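Local coordinates for protein evasin-3 (Rhipicephalus sanguineus, PDB 6I31) that neutralises host CXC chemokines such as CXCL8 as a salivary protein of the tick, blocking CXCL8 homodimer formation and its interaction with the receptor CXCR2, at residues A[24-29]-A[48-53]. Numbering follows the deposited sequence.
Sequences KNCTSG and GHCYKI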
ATOM      1  N   LYS A  24      -7.147  -2.590   5.002  1.00 35.73           N
ATOM      2  CA  LYS A  24      -7.422  -3.771   5.815  1.00 34.43           C
ATOM      3  C   LYS A  24      -6.584  -3.770   7.108  1.00 36.10           C
ATOM      4  O   LYS A  24      -5.414  -3.423   7.050  1.00 34.86           O
ATOM      5  CB  LYS A  24      -7.154  -5.045   4.986  1.00 35.92           C
ATOM      6  CG  LYS A  24      -7.571  -6.341   5.668  1.00 48.62           C
ATOM      7  CD  LYS A  24      -7.487  -7.528   4.715  1.00 55.53           C
ATOM      8  CE  LYS A  24      -7.674  -8.857   5.415  1.00 69.72           C
ATOM      9  NZ  LYS A  24      -8.842  -8.882   6.336  1.00 85.25           N
ATOM     10  N   ASN A  25      -7.179  -4.175   8.252  1.00 32.52           N
ATOM     11  CA  ASN A  25      -6.431  -4.308   9.507  1.00 32.56           C
ATOM     12  C   ASN A  25      -5.670  -5.631   9.427  1.00 35.76           C
ATOM     13  O   ASN A  25      -6.099  -6.565   8.742  1.00 34.96           O
ATOM     14  CB  ASN A  25      -7.363  -4.374  10.746  1.00 38.08           C
ATOM     15  CG  ASN A  25      -8.332  -3.235  10.913  1.00 68.48           C
ATOM     16  OD1 ASN A  25      -9.305  -3.324  11.664  1.00 66.23           O
ATOM     17  ND2 ASN A  25      -8.116  -2.157  10.209  1.00 66.81           N
ATOM     18  N   CYS A  26      -4.549  -5.722  10.129  1.00 29.11           N
ATOM     19  CA  CYS A  26      -3.758  -6.937  10.140  1.00 28.17           C
ATOM     20  C   CYS A  26      -3.037  -7.063  11.468  1.00 33.25           C
ATOM     21  O   CYS A  26      -2.870  -6.080  12.201  1.00 30.34           O
ATOM     22  CB  CYS A  26      -2.773  -6.889   8.982  1.00 28.08           C
ATOM     23  SG  CYS A  26      -1.745  -5.404   8.999  1.00 31.63           S
ATOM     24  N   THR A  27      -2.625  -8.284  11.794  1.00 33.14           N
ATOM     25  CA  THR A  27      -1.837  -8.550  12.997  1.00 33.88           C
ATOM     26  C   THR A  27      -0.605  -9.279  12.529  1.00 41.50           C
ATOM     27  O   THR A  27      -0.699 -10.091  11.610  1.00 42.63           O
ATOM     28  CB  THR A  27      -2.617  -9.384  14.018  1.00 42.84           C
ATOM     29  OG1 THR A  27      -2.849 -10.670  13.449  1.00 55.62           O
ATOM     30  CG2 THR A  27      -3.939  -8.746  14.403  1.00 36.12           C
ATOM     31  N   SER A  28       0.540  -9.002  13.157  1.00 40.09           N
ATOM     32  CA  SER A  28       1.813  -9.637  12.853  1.00 42.52           C
ATOM     33  C   SER A  28       1.730 -11.153  13.078  1.00 55.05           C
ATOM     34  O   SER A  28       1.024 -11.611  13.994  1.00 55.04           O
ATOM     35  CB  SER A  28       2.900  -9.077  13.766  1.00 44.27           C
ATOM     36  OG  SER A  28       2.496  -9.217  15.118  1.00 51.04           O
ATOM     37  N   GLY A  29       2.466 -11.903  12.260  1.00 56.03           N
ATOM     38  CA  GLY A  29       2.535 -13.356  12.383  1.00 59.36           C
ATOM     39  C   GLY A  29       1.501 -14.101  11.573  1.00 67.70           C
ATOM     40  O   GLY A  29       1.779 -15.201  11.092  1.00 69.93           O
ATOM     41  N   GLY A  48      -1.694  -3.640  13.192  1.00 26.87           N
ATOM     42  CA  GLY A  48      -1.402  -2.564  12.256  1.00 25.23           C
ATOM     43  C   GLY A  48      -2.373  -2.541  11.094  1.00 27.73           C
ATOM     44  O   GLY A  48      -3.545  -2.898  11.239  1.00 25.59           O
ATOM     45  N   HIS A  49      -1.900  -2.066   9.947  1.00 24.76           N
ATOM     46  CA  HIS A  49      -2.728  -1.950   8.752  1.00 25.65           C
ATOM     47  C   HIS A  49      -1.978  -2.438   7.543  1.00 26.99           C
ATOM     48  O   HIS A  49      -0.746  -2.427   7.529  1.00 25.18           O
ATOM     49  CB  HIS A  49      -3.142  -0.493   8.534  1.00 28.06           C
ATOM     50  CG  HIS A  49      -3.998   0.013   9.634  1.00 34.43           C
ATOM     51  ND1 HIS A  49      -3.448   0.588  10.754  1.00 37.42           N
ATOM     52  CD2 HIS A  49      -5.334  -0.084   9.801  1.00 38.14           C
ATOM     53  CE1 HIS A  49      -4.462   0.865  11.543  1.00 38.18           C
ATOM     54  NE2 HIS A  49      -5.612   0.502  10.999  1.00 39.12           N
ATOM     55  N   CYS A  50      -2.720  -2.870   6.531  1.00 23.76           N
ATOM     56  CA  CYS A  50      -2.166  -3.315   5.263  1.00 23.63           C
ATOM     57  C   CYS A  50      -1.877  -2.129   4.376  1.00 26.22           C
ATOM     58  O   CYS A  50      -2.719  -1.245   4.215  1.00 25.49           O
ATOM     59  CB  CYS A  50      -3.094  -4.311   4.578  1.00 23.97           C
ATOM     60  SG  CYS A  50      -3.448  -5.775   5.587  1.00 29.22           S
ATOM     61  N   TYR A  51      -0.668  -2.128   3.781  1.00 22.00           N
ATOM     62  CA  TYR A  51      -0.251  -1.067   2.866  1.00 21.05           C
ATOM     63  C   TYR A  51       0.311  -1.693   1.608  1.00 23.55           C
ATOM     64  O   TYR A  51       0.653  -2.868   1.629  1.00 22.78           O
ATOM     65  CB  TYR A  51       0.821  -0.181   3.491  1.00 20.44           C
ATOM     66  CG  TYR A  51       0.393   0.457   4.790  1.00 24.18           C
ATOM     67  CD1 TYR A  51      -0.515   1.516   4.807  1.00 28.19           C
ATOM     68  CD2 TYR A  51       0.867  -0.016   6.005  1.00 23.95           C
ATOM     69  CE1 TYR A  51      -0.945   2.087   6.014  1.00 29.13           C
ATOM     70  CE2 TYR A  51       0.463   0.560   7.214  1.00 25.26           C
ATOM     71  CZ  TYR A  51      -0.457   1.597   7.212  1.00 31.90           C
ATOM     72  OH  TYR A  51      -0.858   2.158   8.404  1.00 36.73           O
ATOM     73  N   LYS A  52       0.567  -0.876   0.595  1.00 21.11           N
ATOM     74  CA  LYS A  52       1.190  -1.323  -0.666  1.00 19.93           C
ATOM     75  C   LYS A  52       1.952  -0.179  -1.287  1.00 22.32           C
ATOM     76  O   LYS A  52       1.724   0.988  -0.949  1.00 20.64           O
ATOM     77  CB  LYS A  52       0.162  -1.933  -1.651  1.00 21.88           C
ATOM     78  CG  LYS A  52      -0.879  -0.900  -2.110  1.00 20.78           C
ATOM     79  CD  LYS A  52      -1.942  -1.520  -3.054  1.00 24.92           C
ATOM     80  CE  LYS A  52      -3.068  -0.502  -3.231  1.00 33.49           C
ATOM     81  NZ  LYS A  52      -4.222  -1.087  -3.979  1.00 40.15           N
ATOM     82  N   ILE A  53       2.892  -0.513  -2.158  1.00 17.92           N
ATOM     83  CA  ILE A  53       3.735   0.447  -2.824  1.00 18.03           C
ATOM     84  C   ILE A  53       3.241   0.634  -4.230  1.00 18.13           C
ATOM     85  O   ILE A  53       3.055  -0.334  -4.969  1.00 19.01           O
ATOM     86  CB  ILE A  53       5.196  -0.008  -2.812  1.00 21.09           C
ATOM     87  CG1 ILE A  53       5.657  -0.330  -1.339  1.00 22.71           C
ATOM     88  CG2 ILE A  53       6.070   1.035  -3.488  1.00 20.88           C
ATOM     89  CD1 ILE A  53       7.068  -0.859  -1.286  1.00 28.43           C
TER
HETATM   90  O   HOH W   1      -5.036  -0.510   5.541  1.00 36.28           O
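Cys26 and Gly48 exchange two backbone hydrogen bonds, Gly48 N to Cys26 O at 2.9 Å and Cys26 N to Gly48 O at 3.2 Å. A third runs from Cys50 N to Lys24 O (2.8 Å). In the next pair along the ladder, Asn25 and His49 form a non-hydrogen-bonded antiparallel pair. Their side chains run alongside each other, Asn25 ND2 lying 3.5 Å from His49 CD2 with amide and ring almost perpendicular (87°). On the opposite face from Asn25 and His49, Cys26 SG, set between its own N and carbonyl carbon (chi1 55°), reaches within 3.3 Å of His49 C. Cys50 points toward strand 24-27, where Cys26 CB packs against Cys50 SG at 3.6 Å and Lys24 O lies 3.4 Å from Cys50 SG. The disulfides Cys22-Cys37, Cys26-Cys39 and Cys33-Cys50 join first cysteine to fourth, second to fifth and third to sixth; in this knottin pattern Cys33-Cys50 passes through the ring closed by the other two and the backbone between them. At Lys24 itself, where Lys24 N is too far from Cys50 O for a direct bond, a water accepts from Lys24 N and donates to Cys50 O (2.8 Å), while Cys50 also makes a backbone hydrogen bond with Cys22.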